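GDSL-like protein (Collinsella aerofaciens ATCC 25986, PDB 7BXD) probably hydrolyses acyl esters, as a GDSL-like acylhydrolase of the SGNH hydrolase superfamily. Local coordinates at residues I77-D82 with T122-F127; S86-L91 with D132-T137. One frame throughout, in Å; residues are numbered along the deposited sequence.

Overall arrangement
Contact 1 joins two loops: 77-82, which follows strand 66-71, and the loop 122-127, which leads into helix 127-141; contact 2 joins the helices that follow each of them, 87-90 and 127-141. Along the chain the four segments alternate: 77-82, 86-91, 122-127, 132-137. The two contacts are therefore successive parts of one seam between the same two regions, with centres about 10 Å apart on one side of the chain's centre. They also touch, most closely through a probable hydrogen bond from Val88 N to Ile77 O. Contact 2 lies deeper, against the parallel sheet of this SGNH-hydrolase α/β fold, whereas contact 1 continues the seam to the surface.

Contact 1 (I77-D82 with T122-F127); sequences IAIKAD and TDAHEF
Two torsions set Ile79 against His125: the methyl CG2 of Ile79 stands opposite the backbone N, and the imidazole has CG opposite its own carbonyl carbon (chi1 -61°), which brings its ring face to CB and CG2 of Ile79. CB of Ile79 lies over one ring face, 4.0 Å from the centroid of the His125 ring and 26° off its normal, a CH-pi contact displaced toward the rim; CG2 comes to 3.4 Å from NE2 of His125. The other branch, CG1 to CD1, diverges and sets CD1 against CB of Ala124. With an alanine at Ile79, CB would stay over the ring, but the Ala124 methyl and the NE2 side of the imidazole would probably be left without their apolar neighbours. The backbones are joined by Ile79 N donating to Ala124 O at 2.9 Å, while a water donates to both Ile79 O and His125 O. The ring is held from its edge by Asp123: OD1 receives His125 ND1 (3.0 Å) through its syn lone pair, almost exactly in the ring plane, and also takes His125 N from above the carboxylate, closing an Asx turn. This turn overlaps a type I beta turn from Asp123 to Glu126, and Glu126 is the N-cap of helix 127-141, so the loop meets 77-82 just as it enters the helix. Ala78 presses its methyl on Ala124 O. Deeper in, CD1 of Ile77 reaches CE1 of Phe127 at 3.9 Å, and Ile77 N and Ala78 N are bonded to the carboxylate of Asp109.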
loop_
_atom_site.group_PDB
_atom_site.type_symbol
_atom_site.label_atom_id
_atom_site.label_comp_id
_atom_site.label_asym_id
_atom_site.label_seq_id
_atom_site.Cartn_x
_atom_site.Cartn_y
_atom_site.Cartn_z
ATOM N N ILE A 77 5.987 5.865 -2.343
ATOM C CA ILE A 77 4.946 6.817 -2.728
ATOM C C ILE A 77 5.575 8.081 -3.305
ATOM O O ILE A 77 5.162 8.571 -4.371
ATOM C CB ILE A 77 4.001 7.099 -1.549
ATOM C CG1 ILE A 77 3.142 5.841 -1.287
ATOM C CG2 ILE A 77 3.082 8.309 -1.840
ATOM C CD1 ILE A 77 2.146 5.969 -0.141
ATOM N N ALA A 78 6.603 8.614 -2.622
ATOM C CA ALA A 78 7.197 9.895 -2.993
ATOM C C ALA A 78 8.328 9.759 -4.004
ATOM O O ALA A 78 9.037 8.736 -4.071
ATOM C CB ALA A 78 7.762 10.597 -1.772
ATOM N N ILE A 79 8.525 10.845 -4.771
ATOM C CA ILE A 79 9.667 10.939 -5.672
ATOM C C ILE A 79 10.946 11.054 -4.864
ATOM O O ILE A 79 11.001 11.785 -3.870
ATOM C CB ILE A 79 9.553 12.187 -6.574
ATOM C CG1 ILE A 79 8.226 12.203 -7.321
ATOM C CG2 ILE A 79 10.743 12.238 -7.530
ATOM C CD1 ILE A 79 8.062 13.437 -8.222
ATOM N N LYS A 80 11.998 10.381 -5.325
ATOM C CA LYS A 80 13.342 10.518 -4.769
ATOM C C LYS A 80 14.343 10.322 -5.904
ATOM O O LYS A 80 14.092 9.544 -6.827
ATOM C CB LYS A 80 13.579 9.519 -3.613
ATOM C CG LYS A 80 14.736 9.907 -2.694
ATOM C CD LYS A 80 14.886 8.972 -1.512
ATOM C CE LYS A 80 15.965 9.503 -0.568
ATOM N NZ LYS A 80 16.642 8.474 0.263
ATOM N N ALA A 81 15.480 11.023 -5.835
ATOM C CA ALA A 81 16.349 11.086 -7.009
ATOM C C ALA A 81 16.980 9.748 -7.389
ATOM O O ALA A 81 17.503 9.633 -8.502
ATOM C CB ALA A 81 17.429 12.133 -6.807
ATOM N N ASP A 82 16.960 8.749 -6.505
ATOM C CA ASP A 82 17.611 7.474 -6.755
ATOM C C ASP A 82 16.750 6.489 -7.532
ATOM O O ASP A 82 17.247 5.418 -7.890
ATOM C CB ASP A 82 18.130 6.848 -5.447
ATOM C CG ASP A 82 17.027 6.535 -4.451
ATOM O OD1 ASP A 82 15.910 7.109 -4.541
ATOM O OD2 ASP A 82 17.303 5.707 -3.548
ATOM N N THR A 122 3.100 20.443 -0.638
ATOM C CA THR A 122 2.833 20.023 -2.012
ATOM C C THR A 122 4.109 19.607 -2.737
ATOM O O THR A 122 4.131 19.519 -3.977
ATOM C CB THR A 122 2.072 21.100 -2.800
ATOM O OG1 THR A 122 2.848 22.299 -2.832
ATOM C CG2 THR A 122 0.718 21.374 -2.167
ATOM N N ASP A 123 5.157 19.299 -1.990
ATOM C CA ASP A 123 6.387 18.781 -2.581
ATOM C C ASP A 123 6.248 17.264 -2.689
ATOM O O ASP A 123 6.178 16.572 -1.673
ATOM C CB ASP A 123 7.547 19.115 -1.654
ATOM C CG ASP A 123 8.900 18.690 -2.204
ATOM O OD1 ASP A 123 8.947 18.021 -3.263
ATOM O OD2 ASP A 123 9.934 19.005 -1.559
ATOM N N ALA A 124 6.180 16.746 -3.922
ATOM C CA ALA A 124 6.040 15.307 -4.126
ATOM C C ALA A 124 7.284 14.517 -3.743
ATOM O O ALA A 124 7.232 13.280 -3.782
ATOM C CB ALA A 124 5.634 15.026 -5.577
ATOM N N HIS A 125 8.374 15.183 -3.354
ATOM C CA HIS A 125 9.514 14.527 -2.719
ATOM C C HIS A 125 9.337 14.360 -1.210
ATOM O O HIS A 125 10.163 13.684 -0.586
ATOM C CB HIS A 125 10.801 15.323 -2.964
ATOM C CG HIS A 125 11.152 15.439 -4.404
ATOM N ND1 HIS A 125 10.644 16.443 -5.198
ATOM C CD2 HIS A 125 11.941 14.687 -5.200
ATOM C CE1 HIS A 125 11.135 16.323 -6.421
ATOM N NE2 HIS A 125 11.901 15.246 -6.457
ATOM N N GLU A 126 8.342 15.006 -0.598
ATOM C CA GLU A 126 8.047 14.813 0.815
ATOM C C GLU A 126 6.863 13.859 0.924
ATOM O O GLU A 126 5.996 13.836 0.051
ATOM C CB GLU A 126 7.695 16.142 1.490
ATOM C CG GLU A 126 8.858 17.095 1.669
ATOM C CD GLU A 126 8.464 18.417 2.315
ATOM O OE1 GLU A 126 7.271 18.787 2.305
ATOM O OE2 GLU A 126 9.390 19.130 2.807
ATOM N N PHE A 127 6.813 13.070 2.002
ATOM C CA PHE A 127 5.727 12.107 2.116
ATOM C C PHE A 127 4.366 12.787 2.151
ATOM O O PHE A 127 3.432 12.356 1.460
ATOM C CB PHE A 127 5.919 11.234 3.343
ATOM C CG PHE A 127 5.050 10.012 3.320
ATOM C CD1 PHE A 127 5.293 8.976 2.406
ATOM C CD2 PHE A 127 3.994 9.874 4.226
ATOM C CE1 PHE A 127 4.497 7.859 2.394
ATOM C CE2 PHE A 127 3.215 8.741 4.200
ATOM C CZ PHE A 127 3.468 7.733 3.288
HETATM O O HOH W 1 12.158 12.064 -1.464
#

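Contact 2 (S86-L91 with D132-T137); sequences SFVERL and DYLIRT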
loop_
_atom_site.group_PDB
_atom_site.type_symbol
_atom_site.label_atom_id
_atom_site.label_comp_id
_atom_site.label_asym_id
_atom_site.label_seq_id
_atom_site.Cartn_x
_atom_site.Cartn_y
_atom_site.Cartn_z
ATOM N N SER A 86 8.313 5.978 -8.512
ATOM C CA SER A 86 7.447 6.285 -7.371
ATOM C C SER A 86 5.971 6.189 -7.766
ATOM O O SER A 86 5.608 6.196 -8.960
ATOM C CB SER A 86 7.690 7.697 -6.861
ATOM O OG SER A 86 7.315 8.688 -7.810
ATOM N N PHE A 87 5.100 6.096 -6.746
ATOM C CA PHE A 87 3.673 6.123 -7.059
ATOM C C PHE A 87 3.339 7.413 -7.806
ATOM O O PHE A 87 2.542 7.415 -8.744
ATOM C CB PHE A 87 2.795 6.028 -5.804
ATOM C CG PHE A 87 2.770 4.692 -5.083
ATOM C CD1 PHE A 87 3.936 3.969 -4.742
ATOM C CD2 PHE A 87 1.539 4.173 -4.667
ATOM C CE1 PHE A 87 3.849 2.775 -3.983
ATOM C CE2 PHE A 87 1.466 2.991 -3.917
ATOM C CZ PHE A 87 2.600 2.313 -3.570
ATOM N N VAL A 88 3.907 8.540 -7.366
ATOM C CA VAL A 88 3.649 9.813 -8.037
ATOM C C VAL A 88 4.015 9.707 -9.517
ATOM O O VAL A 88 3.258 10.150 -10.383
ATOM C CB VAL A 88 4.426 10.944 -7.338
ATOM C CG1 VAL A 88 4.453 12.221 -8.195
ATOM C CG2 VAL A 88 3.833 11.221 -5.947
ATOM N N GLU A 89 5.198 9.139 -9.820
ATOM C CA GLU A 89 5.658 9.046 -11.200
ATOM C C GLU A 89 4.855 8.039 -12.016
ATOM O O GLU A 89 4.697 8.210 -13.237
ATOM C CB GLU A 89 7.144 8.723 -11.230
ATOM C CG GLU A 89 8.033 9.897 -10.846
ATOM C CD GLU A 89 9.409 9.484 -10.343
ATOM O OE1 GLU A 89 9.500 8.676 -9.388
ATOM O OE2 GLU A 89 10.430 10.016 -10.875
ATOM N N ARG A 90 4.375 6.956 -11.373
ATOM C CA ARG A 90 3.669 5.889 -12.081
ATOM C C ARG A 90 2.199 6.208 -12.331
ATOM O O ARG A 90 1.570 5.532 -13.159
ATOM C CB ARG A 90 3.744 4.570 -11.294
ATOM C CG ARG A 90 5.149 3.940 -11.312
ATOM C CD ARG A 90 5.047 2.479 -10.871
ATOM N NE ARG A 90 4.798 2.468 -9.441
ATOM C CZ ARG A 90 3.881 1.751 -8.756
ATOM N NH1 ARG A 90 2.991 0.931 -9.326
ATOM N NH2 ARG A 90 3.889 1.877 -7.448
ATOM N N LEU A 91 1.609 7.165 -11.597
ATOM C CA LEU A 91 0.147 7.274 -11.589
ATOM C C LEU A 91 -0.431 7.476 -12.999
ATOM O O LEU A 91 -1.452 6.871 -13.362
ATOM C CB LEU A 91 -0.280 8.397 -10.643
ATOM C CG LEU A 91 -1.767 8.737 -10.642
ATOM C CD1 LEU A 91 -2.614 7.550 -10.241
ATOM C CD2 LEU A 91 -1.990 9.909 -9.696
ATOM N N ASP A 132 -0.650 13.857 -0.798
ATOM C CA ASP A 132 -1.536 14.914 -1.277
ATOM C C ASP A 132 -1.642 14.884 -2.799
ATOM O O ASP A 132 -2.744 14.964 -3.361
ATOM C CB ASP A 132 -1.000 16.248 -0.742
ATOM C CG ASP A 132 -1.879 17.425 -1.094
ATOM O OD1 ASP A 132 -2.843 17.669 -0.336
ATOM O OD2 ASP A 132 -1.596 18.089 -2.114
ATOM N N TYR A 133 -0.501 14.783 -3.483
ATOM C CA TYR A 133 -0.521 14.692 -4.949
ATOM C C TYR A 133 -1.363 13.520 -5.422
ATOM O O TYR A 133 -2.139 13.652 -6.377
ATOM C CB TYR A 133 0.906 14.566 -5.497
ATOM C CG TYR A 133 0.939 14.467 -6.995
ATOM C CD1 TYR A 133 0.865 13.216 -7.631
ATOM C CD2 TYR A 133 1.062 15.627 -7.785
ATOM C CE1 TYR A 133 0.884 13.121 -8.999
ATOM C CE2 TYR A 133 1.086 15.541 -9.162
ATOM C CZ TYR A 133 0.990 14.287 -9.762
ATOM O OH TYR A 133 1.007 14.206 -11.157
ATOM N N LEU A 134 -1.167 12.338 -4.828
ATOM C CA LEU A 134 -1.915 11.174 -5.302
ATOM C C LEU A 134 -3.408 11.393 -5.174
ATOM O O LEU A 134 -4.172 11.062 -6.087
ATOM C CB LEU A 134 -1.525 9.907 -4.543
ATOM C CG LEU A 134 -0.122 9.319 -4.783
ATOM C CD1 LEU A 134 -0.041 7.998 -4.012
ATOM C CD2 LEU A 134 0.144 9.093 -6.259
ATOM N N ILE A 135 -3.874 11.930 -4.037
ATOM C CA ILE A 135 -5.313 12.069 -3.869
ATOM C C ILE A 135 -5.869 13.082 -4.858
ATOM O O ILE A 135 -6.896 12.832 -5.515
ATOM C CB ILE A 135 -5.673 12.430 -2.415
ATOM C CG1 ILE A 135 -5.312 11.240 -1.499
ATOM C CG2 ILE A 135 -7.164 12.812 -2.315
ATOM C CD1 ILE A 135 -5.279 11.568 -0.026
ATOM N N ARG A 136 -5.186 14.225 -5.003
ATOM C CA ARG A 136 -5.664 15.238 -5.955
ATOM C C ARG A 136 -5.677 14.682 -7.370
ATOM O O ARG A 136 -6.595 14.964 -8.164
ATOM C CB ARG A 136 -4.783 16.493 -5.886
ATOM C CG ARG A 136 -4.978 17.319 -4.610
ATOM C CD ARG A 136 -4.153 18.633 -4.691
ATOM N NE ARG A 136 -2.706 18.419 -4.569
ATOM C CZ ARG A 136 -1.801 18.552 -5.547
ATOM N NH1 ARG A 136 -2.167 18.891 -6.777
ATOM N NH2 ARG A 136 -0.509 18.334 -5.286
ATOM N N THR A 137 -4.630 13.934 -7.729
ATOM C CA THR A 137 -4.436 13.594 -9.138
ATOM C C THR A 137 -5.284 12.381 -9.529
ATOM O O THR A 137 -5.818 12.313 -10.649
ATOM C CB THR A 137 -2.941 13.405 -9.422
ATOM O OG1 THR A 137 -2.258 14.593 -9.004
ATOM C CG2 THR A 137 -2.682 13.183 -10.916
#
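Leu134 can be followed outward from the helix toward Phe87. Its CB is turned so that CG stands opposite the carbonyl carbon (chi1 -70°), and from CG the two methyls diverge. CD1 meets CB of Phe87 at 3.9 Å and approaches the ring obliquely near CD2; CD2 instead lies against the backbone, 3.8 Å from Phe87 O, and comes within 4.1 Å of CD2 of Leu91. Leu134 thus touches Phe87, Val88 and Leu91. Next to it, Tyr133 extends with CG opposite its backbone N and offers a ring face to Val88, whose CG1 sits 4.1 Å from the centroid of the Tyr133 ring and 27° off the normal, a CH-pi contact. On the opposite face of the ring, Thr137 OG1 lies above the centre, where the hydroxyl donates to Tyr133 O at 2.8 Å. This bond fixes the rotation of the threonine, whose CG2 meets CD2 of Leu91 at 3.6 Å. No hydrogen bond crosses the interface; several polar groups bond within their own segment. Ser86 and Glu89 form a capping box at the start of helix 87-90: Ser86 OG accepts from Glu89 N, while OE1 of Glu89 receives Ser86 N and OG from opposite faces of its carboxylate. Arg136 NE pairs with Asp132 OD2 in a salt bridge along helix 127-141. Beneath the two helices lies the parallel sheet, with Phe87 and Leu134 both resting on Val103 of strand 100-104 and Leu91 reaching Phe34 of strand 30-35.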